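Local coordinates for protein 2,3-dihydroxybenzoate-AMP ligase (PDB 5KEI) that belongs to the ANL superfamily of AMP-binding enzymes, pairing a large N-terminal region built on several beta sheets with a smaller C-terminal domain, at residues P379-D384 with R407-L412; A238-L243 with L360-I365; P94-L99 with S142-V147. All coordinates share one frame; numbering follows the deposited sequence.

Interaction 1 (P379-D384 with R407-L412); sequences PLSPDD and RGPYTL
Y410 sets its ring between its own backbone N and carbonyl carbon (chi1 54°), and D384 turns its carboxylate to the side of its own N (chi1 -82°), which brings phenol and carboxylate together. Y410 OH gives a weak hydrogen bond to D384 OD2 at 2.7 Å, the two flat groups standing nearly perpendicular, 79° apart. D384 OD2 also accepts the backbone N of S381 at 3.0 Å, a donor that arrives from above the carboxylate plane. This bond ties the two ends of the type I turn together, beside the backbone bond from D384 N to S381 O. The other oxygen, D384 OD1, accepts a hydrogen bond from a water at 2.6 Å; that water sits over the centre of the Y410 ring, accepts from Y410 N and pairs with T411 OG1. Carbon contacts fill in around the polar core. P409 CG lies 3.4 Å from S381 OG, which is bonded to Y232 and weakly to D383 N, while S381 CB lies at the edge of the Y410 ring. L380 CB packs 3.4 Å from Y410 OH, which is bonded to L360 N. The contact joins the turn leading into strand 385-389 to the loop that leaves strand 402-407 of the same antiparallel sheet. An amide, a water and, more weakly, a hydroxyl around the buried carboxylate would probably favour its ionised form and limit its rotation.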
ATOM      1  N   PRO A 379      -3.694   8.756 -15.030  1.00 24.83           N
ATOM      2  CA  PRO A 379      -4.612   7.953 -14.201  1.00 29.62           C
ATOM      3  C   PRO A 379      -5.317   6.786 -14.901  1.00 26.91           C
ATOM      4  O   PRO A 379      -5.662   6.830 -16.081  1.00 29.86           O
ATOM      5  CB  PRO A 379      -5.643   8.986 -13.722  1.00 29.67           C
ATOM      6  CG  PRO A 379      -4.886  10.260 -13.699  1.00 24.79           C
ATOM      7  CD  PRO A 379      -3.971  10.200 -14.880  1.00 25.61           C
ATOM      8  N   LEU A 380      -5.511   5.735 -14.117  1.00 29.14           N
ATOM      9  CA  LEU A 380      -6.071   4.470 -14.576  1.00 30.67           C
ATOM     10  C   LEU A 380      -7.529   4.596 -14.973  1.00 34.50           C
ATOM     11  O   LEU A 380      -7.972   4.014 -15.966  1.00 35.51           O
ATOM     12  CB  LEU A 380      -5.930   3.424 -13.474  1.00 27.22           C
ATOM     13  CG  LEU A 380      -6.634   2.068 -13.548  1.00 30.03           C
ATOM     14  CD1 LEU A 380      -6.294   1.316 -14.838  1.00 26.22           C
ATOM     15  CD2 LEU A 380      -6.233   1.255 -12.310  1.00 25.89           C
ATOM     16  N   SER A 381      -8.265   5.352 -14.172  1.00 32.41           N
ATOM     17  CA  SER A 381      -9.696   5.486 -14.336  1.00 29.37           C
ATOM     18  C   SER A 381     -10.053   6.872 -14.850  1.00 33.42           C
ATOM     19  O   SER A 381      -9.444   7.876 -14.444  1.00 29.92           O
ATOM     20  CB  SER A 381     -10.399   5.215 -13.004  1.00 27.69           C
ATOM     21  OG  SER A 381     -11.805   5.288 -13.119  1.00 30.85           O
ATOM     22  N   PRO A 382     -11.052   6.928 -15.745  1.00 30.20           N
ATOM     23  CA  PRO A 382     -11.660   8.173 -16.211  1.00 29.81           C
ATOM     24  C   PRO A 382     -12.182   9.028 -15.060  1.00 33.61           C
ATOM     25  O   PRO A 382     -12.214  10.248 -15.170  1.00 35.58           O
ATOM     26  CB  PRO A 382     -12.822   7.690 -17.086  1.00 31.16           C
ATOM     27  CG  PRO A 382     -12.399   6.322 -17.538  1.00 29.47           C
ATOM     28  CD  PRO A 382     -11.670   5.743 -16.367  1.00 30.54           C
ATOM     29  N   ASP A 383     -12.591   8.397 -13.964  1.00 31.56           N
ATOM     30  CA  ASP A 383     -13.152   9.148 -12.857  1.00 30.34           C
ATOM     31  C   ASP A 383     -12.173   9.282 -11.683  1.00 33.74           C
ATOM     32  O   ASP A 383     -12.583   9.560 -10.547  1.00 35.26           O
ATOM     33  CB  ASP A 383     -14.465   8.503 -12.406  1.00 33.91           C
ATOM     34  CG  ASP A 383     -15.594   8.730 -13.413  1.00 37.96           C
ATOM     35  OD1 ASP A 383     -16.129   9.851 -13.440  1.00 39.96           O
ATOM     36  OD2 ASP A 383     -15.935   7.803 -14.188  1.00 38.11           O
ATOM     37  N   ASP A 384     -10.888   9.075 -11.963  1.00 32.70           N
ATOM     38  CA  ASP A 384      -9.830   9.495 -11.045  1.00 32.74           C
ATOM     39  C   ASP A 384      -9.694  10.998 -11.159  1.00 33.19           C
ATOM     40  O   ASP A 384      -9.515  11.521 -12.261  1.00 38.00           O
ATOM     41  CB  ASP A 384      -8.486   8.832 -11.354  1.00 28.05           C
ATOM     42  CG  ASP A 384      -8.374   7.429 -10.781  1.00 32.73           C
ATOM     43  OD1 ASP A 384      -8.854   7.186  -9.646  1.00 30.41           O
ATOM     44  OD2 ASP A 384      -7.807   6.561 -11.482  1.00 33.53           O
ATOM     45  N   ARG A 407      -8.726  11.707  -5.520  1.00 35.63           N
ATOM     46  CA  ARG A 407      -9.969  11.088  -5.109  1.00 35.20           C
ATOM     47  C   ARG A 407     -10.491  10.300  -6.306  1.00 36.33           C
ATOM     48  O   ARG A 407     -10.381  10.761  -7.439  1.00 33.40           O
ATOM     49  CB  ARG A 407     -10.968  12.145  -4.662  1.00 35.48           C
ATOM     50  CG  ARG A 407     -12.167  11.613  -3.935  1.00 37.79           C
ATOM     51  CD  ARG A 407     -13.107  12.755  -3.592  1.00 39.29           C
ATOM     52  NE  ARG A 407     -13.705  13.359  -4.783  1.00 38.48           N
ATOM     53  CZ  ARG A 407     -14.414  14.484  -4.759  1.00 41.99           C
ATOM     54  NH1 ARG A 407     -14.604  15.118  -3.611  1.00 43.23           N
ATOM     55  NH2 ARG A 407     -14.928  14.985  -5.875  1.00 40.69           N
ATOM     56  N   GLY A 408     -11.036   9.112  -6.061  1.00 34.22           N
ATOM     57  CA  GLY A 408     -11.579   8.301  -7.128  1.00 32.22           C
ATOM     58  C   GLY A 408     -12.092   6.938  -6.708  1.00 33.80           C
ATOM     59  O   GLY A 408     -12.135   6.604  -5.520  1.00 33.23           O
ATOM     60  N   PRO A 409     -12.462   6.121  -7.699  1.00 32.59           N
ATOM     61  CA  PRO A 409     -13.188   4.859  -7.498  1.00 31.13           C
ATOM     62  C   PRO A 409     -12.423   3.767  -6.732  1.00 30.71           C
ATOM     63  O   PRO A 409     -13.009   2.721  -6.436  1.00 27.38           O
ATOM     64  CB  PRO A 409     -13.489   4.402  -8.934  1.00 29.33           C
ATOM     65  CG  PRO A 409     -12.447   5.089  -9.785  1.00 30.47           C
ATOM     66  CD  PRO A 409     -12.209   6.407  -9.123  1.00 29.46           C
ATOM     67  N   TYR A 410     -11.150   3.989  -6.415  1.00 30.85           N
ATOM     68  CA  TYR A 410     -10.410   3.001  -5.630  1.00 29.91           C
ATOM     69  C   TYR A 410      -9.402   3.678  -4.685  1.00 31.01           C
ATOM     70  O   TYR A 410      -8.473   3.038  -4.209  1.00 30.91           O
ATOM     71  CB  TYR A 410      -9.709   1.985  -6.555  1.00 28.25           C
ATOM     72  CG  TYR A 410      -8.836   2.648  -7.592  1.00 26.40           C
ATOM     73  CD1 TYR A 410      -7.496   2.872  -7.339  1.00 26.72           C
ATOM     74  CD2 TYR A 410      -9.358   3.079  -8.806  1.00 28.52           C
ATOM     75  CE1 TYR A 410      -6.695   3.499  -8.250  1.00 27.27           C
ATOM     76  CE2 TYR A 410      -8.553   3.709  -9.747  1.00 31.54           C
ATOM     77  CZ  TYR A 410      -7.220   3.920  -9.449  1.00 29.21           C
ATOM     78  OH  TYR A 410      -6.386   4.540 -10.331  1.00 23.85           O
ATOM     79  N   THR A 411      -9.611   4.964  -4.406  1.00 29.80           N
ATOM     80  CA  THR A 411      -8.767   5.724  -3.480  1.00 28.33           C
ATOM     81  C   THR A 411      -9.452   5.863  -2.118  1.00 29.14           C
ATOM     82  O   THR A 411     -10.627   6.228  -2.038  1.00 31.23           O
ATOM     83  CB  THR A 411      -8.420   7.129  -4.046  1.00 30.42           C
ATOM     84  OG1 THR A 411      -7.542   6.984  -5.174  1.00 30.17           O
ATOM     85  CG2 THR A 411      -7.720   7.990  -2.987  1.00 29.45           C
ATOM     86  N   LEU A 412      -8.722   5.567  -1.046  1.00 24.73           N
ATOM     87  CA  LEU A 412      -9.323   5.496   0.282  1.00 25.05           C
ATOM     88  C   LEU A 412      -9.853   6.844   0.763  1.00 27.01           C
ATOM     89  O   LEU A 412      -9.409   7.901   0.319  1.00 31.58           O
ATOM     90  CB  LEU A 412      -8.318   4.945   1.291  1.00 27.81           C
ATOM     91  CG  LEU A 412      -7.430   5.941   2.029  1.00 27.44           C
ATOM     92  CD1 LEU A 412      -6.638   5.216   3.099  1.00 22.13           C
ATOM     93  CD2 LEU A 412      -6.501   6.663   1.074  1.00 26.77           C
TER
HETATM   94  O   HOH W   1      -8.885   6.134  -7.312  1.00 28.35           O

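Interaction 2 (A238-L243 with L360-I365); sequences AELCRL and LNYTRI
L240, in the last turn of helix 227-240, divides its two methyls between R364 and Y362. With CG opposite the backbone N (chi1 180°) the side chain leaves the helix and lays CD1 over one face of the R364 guanidinium, offset toward its rim and 3.3 Å from R364 NE. Its other methyl, CD2, rests 3.8 Å from Y362 CB. The carbonyl L240 O meets I365 CG1 at 3.4 Å and is joined to I365 N through a water. Next, C241 SG stands obliquely 5.2 Å from the centroid of the Y362 ring, a sulfur-aromatic contact; the hydroxyl of that tyrosine is bonded to S237. R242, with positive phi, closes the helix in a Schellman motif, and its CG slides past I365 CG1 at 3.7 Å. R364 NH1 lies 2.9 Å from Y362 O, a bond within the guanidinium plane, while NH2 binds P379 O. The contact seats a helix C-terminus on the end of strand 360-362 and the loop beyond it. Direct contact between the segments is mainly van der Waals, with one sulfur-aromatic approach; the arginine spends its N-H groups on carbonyls and offers a face to leucine, and the water supplies a polar bridge.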
ATOM      1  N   ALA A 238      -5.460  -4.887 -15.401  1.00 26.01           N
ATOM      2  CA  ALA A 238      -5.194  -6.014 -16.298  1.00 28.79           C
ATOM      3  C   ALA A 238      -5.745  -5.721 -17.702  1.00 30.85           C
ATOM      4  O   ALA A 238      -5.150  -6.109 -18.702  1.00 30.94           O
ATOM      5  CB  ALA A 238      -5.789  -7.316 -15.731  1.00 23.01           C
ATOM      6  N   GLU A 239      -6.869  -5.019 -17.774  1.00 28.63           N
ATOM      7  CA  GLU A 239      -7.365  -4.576 -19.060  1.00 31.66           C
ATOM      8  C   GLU A 239      -6.416  -3.565 -19.718  1.00 33.86           C
ATOM      9  O   GLU A 239      -6.169  -3.625 -20.921  1.00 33.09           O
ATOM     10  CB  GLU A 239      -8.748  -3.957 -18.925  1.00 33.07           C
ATOM     11  CG  GLU A 239      -9.370  -3.654 -20.278  1.00 40.88           C
ATOM     12  CD  GLU A 239     -10.429  -2.568 -20.228  1.00 52.91           C
ATOM     13  OE1 GLU A 239     -11.062  -2.372 -19.160  1.00 58.41           O
ATOM     14  OE2 GLU A 239     -10.618  -1.901 -21.269  1.00 59.77           O
ATOM     15  N   LEU A 240      -5.895  -2.635 -18.929  1.00 31.64           N
ATOM     16  CA  LEU A 240      -5.036  -1.590 -19.461  1.00 27.84           C
ATOM     17  C   LEU A 240      -3.735  -2.203 -19.959  1.00 32.05           C
ATOM     18  O   LEU A 240      -3.200  -1.804 -21.002  1.00 30.21           O
ATOM     19  CB  LEU A 240      -4.771  -0.515 -18.400  1.00 31.00           C
ATOM     20  CG  LEU A 240      -3.886   0.698 -18.730  1.00 30.41           C
ATOM     21  CD1 LEU A 240      -4.297   1.877 -17.864  1.00 28.53           C
ATOM     22  CD2 LEU A 240      -2.399   0.391 -18.525  1.00 25.31           C
ATOM     23  N   CYS A 241      -3.238  -3.185 -19.218  1.00 29.46           N
ATOM     24  CA  CYS A 241      -1.991  -3.846 -19.587  1.00 32.09           C
ATOM     25  C   CYS A 241      -2.197  -4.879 -20.668  1.00 30.38           C
ATOM     26  O   CYS A 241      -1.234  -5.497 -21.119  1.00 29.87           O
ATOM     27  CB  CYS A 241      -1.343  -4.506 -18.372  1.00 33.72           C
ATOM     28  SG  CYS A 241      -0.776  -3.337 -17.112  1.00 33.37           S
ATOM     29  N   ARG A 242      -3.458  -5.085 -21.045  1.00 32.26           N
ATOM     30  CA  ARG A 242      -3.824  -5.995 -22.126  1.00 36.73           C
ATOM     31  C   ARG A 242      -3.456  -7.454 -21.814  1.00 35.84           C
ATOM     32  O   ARG A 242      -3.085  -8.216 -22.709  1.00 37.89           O
ATOM     33  CB  ARG A 242      -3.164  -5.542 -23.443  1.00 37.40           C
ATOM     34  CG  ARG A 242      -3.302  -4.038 -23.733  1.00 39.90           C
ATOM     35  CD  ARG A 242      -4.373  -3.740 -24.784  1.00 49.74           C
ATOM     36  NE  ARG A 242      -4.599  -2.300 -24.964  1.00 64.00           N
ATOM     37  CZ  ARG A 242      -5.555  -1.765 -25.729  1.00 66.08           C
ATOM     38  NH1 ARG A 242      -6.390  -2.541 -26.418  1.00 59.86           N
ATOM     39  NH2 ARG A 242      -5.674  -0.444 -25.814  1.00 65.61           N
ATOM     40  N   LEU A 243      -3.560  -7.836 -20.541  1.00 36.88           N
ATOM     41  CA  LEU A 243      -3.273  -9.210 -20.115  1.00 35.18           C
ATOM     42  C   LEU A 243      -4.274 -10.207 -20.721  1.00 35.71           C
ATOM     43  O   LEU A 243      -5.475  -9.945 -20.768  1.00 29.24           O
ATOM     44  CB  LEU A 243      -3.307  -9.326 -18.584  1.00 34.27           C
ATOM     45  CG  LEU A 243      -2.246  -8.636 -17.712  1.00 34.76           C
ATOM     46  CD1 LEU A 243      -2.358  -9.093 -16.233  1.00 28.04           C
ATOM     47  CD2 LEU A 243      -0.832  -8.851 -18.243  1.00 28.20           C
ATOM     48  N   LEU A 360      -3.581   5.163  -9.307  1.00 30.99           N
ATOM     49  CA  LEU A 360      -2.569   4.546 -10.145  1.00 27.19           C
ATOM     50  C   LEU A 360      -2.392   5.342 -11.442  1.00 32.11           C
ATOM     51  O   LEU A 360      -3.373   5.679 -12.119  1.00 28.28           O
ATOM     52  CB  LEU A 360      -2.931   3.092 -10.450  1.00 25.67           C
ATOM     53  CG  LEU A 360      -2.991   2.120  -9.269  1.00 30.07           C
ATOM     54  CD1 LEU A 360      -3.654   0.802  -9.671  1.00 24.31           C
ATOM     55  CD2 LEU A 360      -1.607   1.866  -8.759  1.00 28.55           C
ATOM     56  N   ASN A 361      -1.136   5.652 -11.764  1.00 27.71           N
ATOM     57  CA  ASN A 361      -0.786   6.279 -13.039  1.00 27.59           C
ATOM     58  C   ASN A 361       0.065   5.319 -13.842  1.00 27.30           C
ATOM     59  O   ASN A 361       1.093   4.838 -13.353  1.00 28.41           O
ATOM     60  CB  ASN A 361      -0.037   7.603 -12.832  1.00 24.27           C
ATOM     61  CG  ASN A 361      -0.846   8.600 -12.061  1.00 27.55           C
ATOM     62  OD1 ASN A 361      -1.731   9.247 -12.616  1.00 28.99           O
ATOM     63  ND2 ASN A 361      -0.564   8.726 -10.762  1.00 27.41           N
ATOM     64  N   TYR A 362      -0.392   5.015 -15.054  1.00 27.01           N
ATOM     65  CA  TYR A 362       0.316   4.121 -15.968  1.00 26.48           C
ATOM     66  C   TYR A 362       0.586   4.819 -17.279  1.00 28.62           C
ATOM     67  O   TYR A 362      -0.226   5.633 -17.727  1.00 28.41           O
ATOM     68  CB  TYR A 362      -0.492   2.873 -16.320  1.00 26.07           C
ATOM     69  CG  TYR A 362      -0.879   1.927 -15.226  1.00 29.47           C
ATOM     70  CD1 TYR A 362      -0.082   0.834 -14.909  1.00 27.77           C
ATOM     71  CD2 TYR A 362      -2.085   2.068 -14.570  1.00 24.87           C
ATOM     72  CE1 TYR A 362      -0.463  -0.056 -13.930  1.00 27.42           C
ATOM     73  CE2 TYR A 362      -2.456   1.196 -13.588  1.00 26.80           C
ATOM     74  CZ  TYR A 362      -1.651   0.131 -13.282  1.00 23.17           C
ATOM     75  OH  TYR A 362      -2.052  -0.748 -12.314  1.00 25.31           O
ATOM     76  N   THR A 363       1.688   4.461 -17.920  1.00 25.84           N
ATOM     77  CA  THR A 363       1.807   4.693 -19.346  1.00 26.79           C
ATOM     78  C   THR A 363       0.975   3.605 -20.033  1.00 29.71           C
ATOM     79  O   THR A 363       0.815   2.501 -19.504  1.00 28.39           O
ATOM     80  CB  THR A 363       3.274   4.669 -19.819  1.00 28.18           C
ATOM     81  OG1 THR A 363       3.963   3.544 -19.245  1.00 23.83           O
ATOM     82  CG2 THR A 363       3.970   5.942 -19.410  1.00 25.04           C
ATOM     83  N   ARG A 364       0.410   3.918 -21.187  1.00 31.06           N
ATOM     84  CA  ARG A 364      -0.405   2.930 -21.894  1.00 30.13           C
ATOM     85  C   ARG A 364       0.474   2.071 -22.818  1.00 30.41           C
ATOM     86  O   ARG A 364       1.621   2.433 -23.134  1.00 29.95           O
ATOM     87  CB  ARG A 364      -1.530   3.620 -22.668  1.00 28.44           C
ATOM     88  CG  ARG A 364      -2.426   4.565 -21.821  1.00 31.79           C
ATOM     89  CD  ARG A 364      -2.737   3.999 -20.434  1.00 36.11           C
ATOM     90  NE  ARG A 364      -4.031   4.417 -19.879  1.00 29.45           N
ATOM     91  CZ  ARG A 364      -4.184   5.231 -18.840  1.00 32.09           C
ATOM     92  NH1 ARG A 364      -3.125   5.742 -18.229  1.00 30.57           N
ATOM     93  NH2 ARG A 364      -5.404   5.534 -18.405  1.00 36.65           N
ATOM     94  N   ILE A 365      -0.045   0.918 -23.225  1.00 30.64           N
ATOM     95  CA  ILE A 365       0.768  -0.094 -23.904  1.00 32.62           C
ATOM     96  C   ILE A 365       1.323   0.361 -25.262  1.00 41.93           C
ATOM     97  O   ILE A 365       2.489   0.098 -25.587  1.00 49.71           O
ATOM     98  CB  ILE A 365      -0.020  -1.399 -24.096  1.00 40.38           C
ATOM     99  CG1 ILE A 365      -0.287  -2.047 -22.740  1.00 34.39           C
ATOM    100  CG2 ILE A 365       0.750  -2.370 -24.980  1.00 38.82           C
ATOM    101  CD1 ILE A 365       0.940  -2.281 -21.937  1.00 27.00           C
TER
HETATM  102  O   HOH W   2      -2.566   0.391 -22.397  1.00 28.02           O

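Interaction 3 (P94-L99 with S142-V147); sequences PGDRVL and SAVALV
The backbones of R97 and L99 bond in turn to V144, A145 and V147 as two strands of the one chain run in parallel. R97 O takes V144 N at 2.9 Å, a donor that arrives nearly in line with the carbonyl bond, and the same oxygen is approached by A143 CA in a C-H...O contact. L99 uses both of its backbone groups: its N donates to A145 O at 3.1 Å, coming from 37° above that carbonyl's plane, and its O accepts V147 N at 2.9 Å. The short strand segments are splayed by 40°. Around this ladder, L99 and L146 share one face of the sheet, with L99 CB 3.7 Å from L146 CD1, and L99 CG reaches A143 CB at 3.7 Å. V98 lies on the other face, its CG1 4.1 Å from both A145 CB and V147 CG2. At the entrance to the strands D96 crosses V144 at about a right angle, while D96 OD2 is engaged by R93 N.

Farther out, R97 bends at chi3 (-86°) and folds its guanidinium back toward the loop at G95, with a weak bond from NH2 to G95 O and a stronger one from NH1 to S20 OG. One water bridges R97 NH1 and S142 OG; another joins R97 N to S142 O and lies over the guanidinium face. Helices 131-141 and 158-167 pack on L99 and L146 respectively. Helix 131-141 returns the chain from strand 121-124 past strand 97-101, a beta-alpha-beta crossover that skips one strand. Backbone bonds therefore set the strand pairing and aliphatic side chains pack on its two faces, whereas waters and the R97 side chain extend the join at the N-terminal end of the pairing, toward S142.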
ATOM      1  N   PRO A  94     -16.079 -14.014  10.284  1.00 41.84           N
ATOM      2  CA  PRO A  94     -16.163 -12.908   9.327  1.00 39.71           C
ATOM      3  C   PRO A  94     -15.848 -11.542   9.966  1.00 45.53           C
ATOM      4  O   PRO A  94     -16.302 -11.255  11.079  1.00 44.09           O
ATOM      5  CB  PRO A  94     -17.616 -12.978   8.851  1.00 42.79           C
ATOM      6  CG  PRO A  94     -17.932 -14.422   8.913  1.00 42.30           C
ATOM      7  CD  PRO A  94     -17.217 -14.943  10.138  1.00 43.13           C
ATOM      8  N   GLY A  95     -15.039 -10.736   9.276  1.00 40.58           N
ATOM      9  CA  GLY A  95     -14.675  -9.417   9.757  1.00 37.69           C
ATOM     10  C   GLY A  95     -13.404  -9.393  10.588  1.00 34.36           C
ATOM     11  O   GLY A  95     -12.795  -8.345  10.759  1.00 36.73           O
ATOM     12  N   ASP A  96     -13.014 -10.544  11.120  1.00 31.30           N
ATOM     13  CA  ASP A  96     -11.799 -10.643  11.934  1.00 33.98           C
ATOM     14  C   ASP A  96     -10.573 -10.327  11.099  1.00 35.23           C
ATOM     15  O   ASP A  96     -10.431 -10.808   9.982  1.00 31.95           O
ATOM     16  CB  ASP A  96     -11.652 -12.043  12.536  1.00 35.98           C
ATOM     17  CG  ASP A  96     -12.502 -12.237  13.795  1.00 43.00           C
ATOM     18  OD1 ASP A  96     -13.232 -11.289  14.169  1.00 40.77           O
ATOM     19  OD2 ASP A  96     -12.429 -13.335  14.409  1.00 43.74           O
ATOM     20  N   ARG A  97      -9.665  -9.537  11.641  1.00 36.51           N
ATOM     21  CA  ARG A  97      -8.489  -9.193  10.863  1.00 30.29           C
ATOM     22  C   ARG A  97      -7.341 -10.096  11.267  1.00 31.80           C
ATOM     23  O   ARG A  97      -7.204 -10.489  12.428  1.00 32.93           O
ATOM     24  CB  ARG A  97      -8.224  -7.702  11.022  1.00 31.04           C
ATOM     25  CG  ARG A  97      -9.551  -7.010  10.679  1.00 32.78           C
ATOM     26  CD  ARG A  97      -9.627  -5.560  10.881  1.00 37.84           C
ATOM     27  NE  ARG A  97      -9.987  -5.143  12.233  1.00 40.24           N
ATOM     28  CZ  ARG A  97     -11.146  -5.379  12.841  1.00 33.54           C
ATOM     29  NH1 ARG A  97     -11.337  -4.893  14.057  1.00 36.20           N
ATOM     30  NH2 ARG A  97     -12.092  -6.109  12.271  1.00 34.32           N
ATOM     31  N   VAL A  98      -6.576 -10.501  10.265  1.00 28.74           N
ATOM     32  CA  VAL A  98      -5.519 -11.477  10.429  1.00 26.88           C
ATOM     33  C   VAL A  98      -4.242 -10.921   9.813  1.00 27.00           C
ATOM     34  O   VAL A  98      -4.213 -10.579   8.634  1.00 26.85           O
ATOM     35  CB  VAL A  98      -5.905 -12.837   9.770  1.00 23.50           C
ATOM     36  CG1 VAL A  98      -4.735 -13.834   9.818  1.00 25.26           C
ATOM     37  CG2 VAL A  98      -7.170 -13.421  10.446  1.00 30.24           C
ATOM     38  N   LEU A  99      -3.186 -10.823  10.609  1.00 30.27           N
ATOM     39  CA  LEU A  99      -1.912 -10.332  10.098  1.00 29.55           C
ATOM     40  C   LEU A  99      -1.279 -11.402   9.231  1.00 27.99           C
ATOM     41  O   LEU A  99      -1.171 -12.550   9.638  1.00 30.72           O
ATOM     42  CB  LEU A  99      -0.967  -9.949  11.239  1.00 30.33           C
ATOM     43  CG  LEU A  99      -1.394  -8.817  12.167  1.00 32.44           C
ATOM     44  CD1 LEU A  99      -0.307  -8.534  13.200  1.00 34.47           C
ATOM     45  CD2 LEU A  99      -1.703  -7.570  11.386  1.00 29.50           C
ATOM     46  N   SER A 142      -6.885  -4.855  15.476  1.00 34.50           N
ATOM     47  CA  SER A 142      -7.496  -5.819  16.407  1.00 35.45           C
ATOM     48  C   SER A 142      -7.355  -7.240  15.866  1.00 31.69           C
ATOM     49  O   SER A 142      -8.262  -8.054  16.006  1.00 35.33           O
ATOM     50  CB  SER A 142      -8.981  -5.503  16.655  1.00 28.69           C
ATOM     51  OG  SER A 142      -9.136  -4.219  17.239  1.00 35.26           O
ATOM     52  N   ALA A 143      -6.216  -7.520  15.240  1.00 33.52           N
ATOM     53  CA  ALA A 143      -5.938  -8.841  14.693  1.00 33.52           C
ATOM     54  C   ALA A 143      -6.172  -9.939  15.725  1.00 33.62           C
ATOM     55  O   ALA A 143      -5.876  -9.767  16.908  1.00 38.05           O
ATOM     56  CB  ALA A 143      -4.508  -8.908  14.166  1.00 33.66           C
ATOM     57  N   VAL A 144      -6.716 -11.063  15.271  1.00 33.83           N
ATOM     58  CA  VAL A 144      -6.998 -12.192  16.151  1.00 34.94           C
ATOM     59  C   VAL A 144      -6.045 -13.352  15.847  1.00 32.72           C
ATOM     60  O   VAL A 144      -6.007 -14.351  16.558  1.00 35.79           O
ATOM     61  CB  VAL A 144      -8.475 -12.654  16.028  1.00 28.65           C
ATOM     62  CG1 VAL A 144      -9.387 -11.456  16.148  1.00 32.87           C
ATOM     63  CG2 VAL A 144      -8.726 -13.376  14.710  1.00 24.08           C
ATOM     64  N   ALA A 145      -5.256 -13.203  14.792  1.00 33.92           N
ATOM     65  CA  ALA A 145      -4.332 -14.250  14.400  1.00 32.23           C
ATOM     66  C   ALA A 145      -3.172 -13.698  13.580  1.00 31.62           C
ATOM     67  O   ALA A 145      -3.130 -12.512  13.256  1.00 30.39           O
ATOM     68  CB  ALA A 145      -5.065 -15.340  13.635  1.00 27.97           C
ATOM     69  N   LEU A 146      -2.233 -14.582  13.261  1.00 32.51           N
ATOM     70  CA  LEU A 146      -1.005 -14.223  12.572  1.00 33.25           C
ATOM     71  C   LEU A 146      -0.503 -15.405  11.739  1.00 39.52           C
ATOM     72  O   LEU A 146      -0.284 -16.495  12.277  1.00 40.09           O
ATOM     73  CB  LEU A 146       0.059 -13.804  13.577  1.00 31.78           C
ATOM     74  CG  LEU A 146       1.485 -13.661  13.026  1.00 36.51           C
ATOM     75  CD1 LEU A 146       1.611 -12.506  12.035  1.00 31.03           C
ATOM     76  CD2 LEU A 146       2.491 -13.497  14.172  1.00 35.96           C
ATOM     77  N   VAL A 147      -0.331 -15.203  10.431  1.00 35.85           N
ATOM     78  CA  VAL A 147       0.198 -16.254   9.569  1.00 32.24           C
ATOM     79  C   VAL A 147       1.632 -15.918   9.173  1.00 36.48           C
ATOM     80  O   VAL A 147       1.900 -14.824   8.679  1.00 34.81           O
ATOM     81  CB  VAL A 147      -0.661 -16.447   8.318  1.00 35.33           C
ATOM     82  CG1 VAL A 147      -0.070 -17.534   7.424  1.00 31.36           C
ATOM     83  CG2 VAL A 147      -2.112 -16.780   8.719  1.00 30.03           C
TER
HETATM   84  O   HOH W   3      -9.232  -2.550  14.845  1.00 34.81           O
HETATM   85  O   HOH W   4     -10.178  -8.744  14.192  1.00 36.87           O

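In the fold
Interactions 1 and 2 are neighbours, their centres about 14 Å apart, and interaction 1 packs against the helix and strand that interaction 2 joins. They meet directly: L380 N lies 2.9 Å from L360 O, a probable hydrogen bond, and L380 CD1 packs against L240 CD1, so L380 belongs to one hydrophobic cluster with the helix. Interaction 3 stands apart in the seven-stranded sheet, its centre about 33 Å from that of interaction 2 and on the opposite side of the chain's centre. Interactions 1 and 3 are buried, yet the first depends on a carboxylate between loops and the third on regular parallel strand pairing. Interaction 2 is only partly buried and relies mainly on apolar contact.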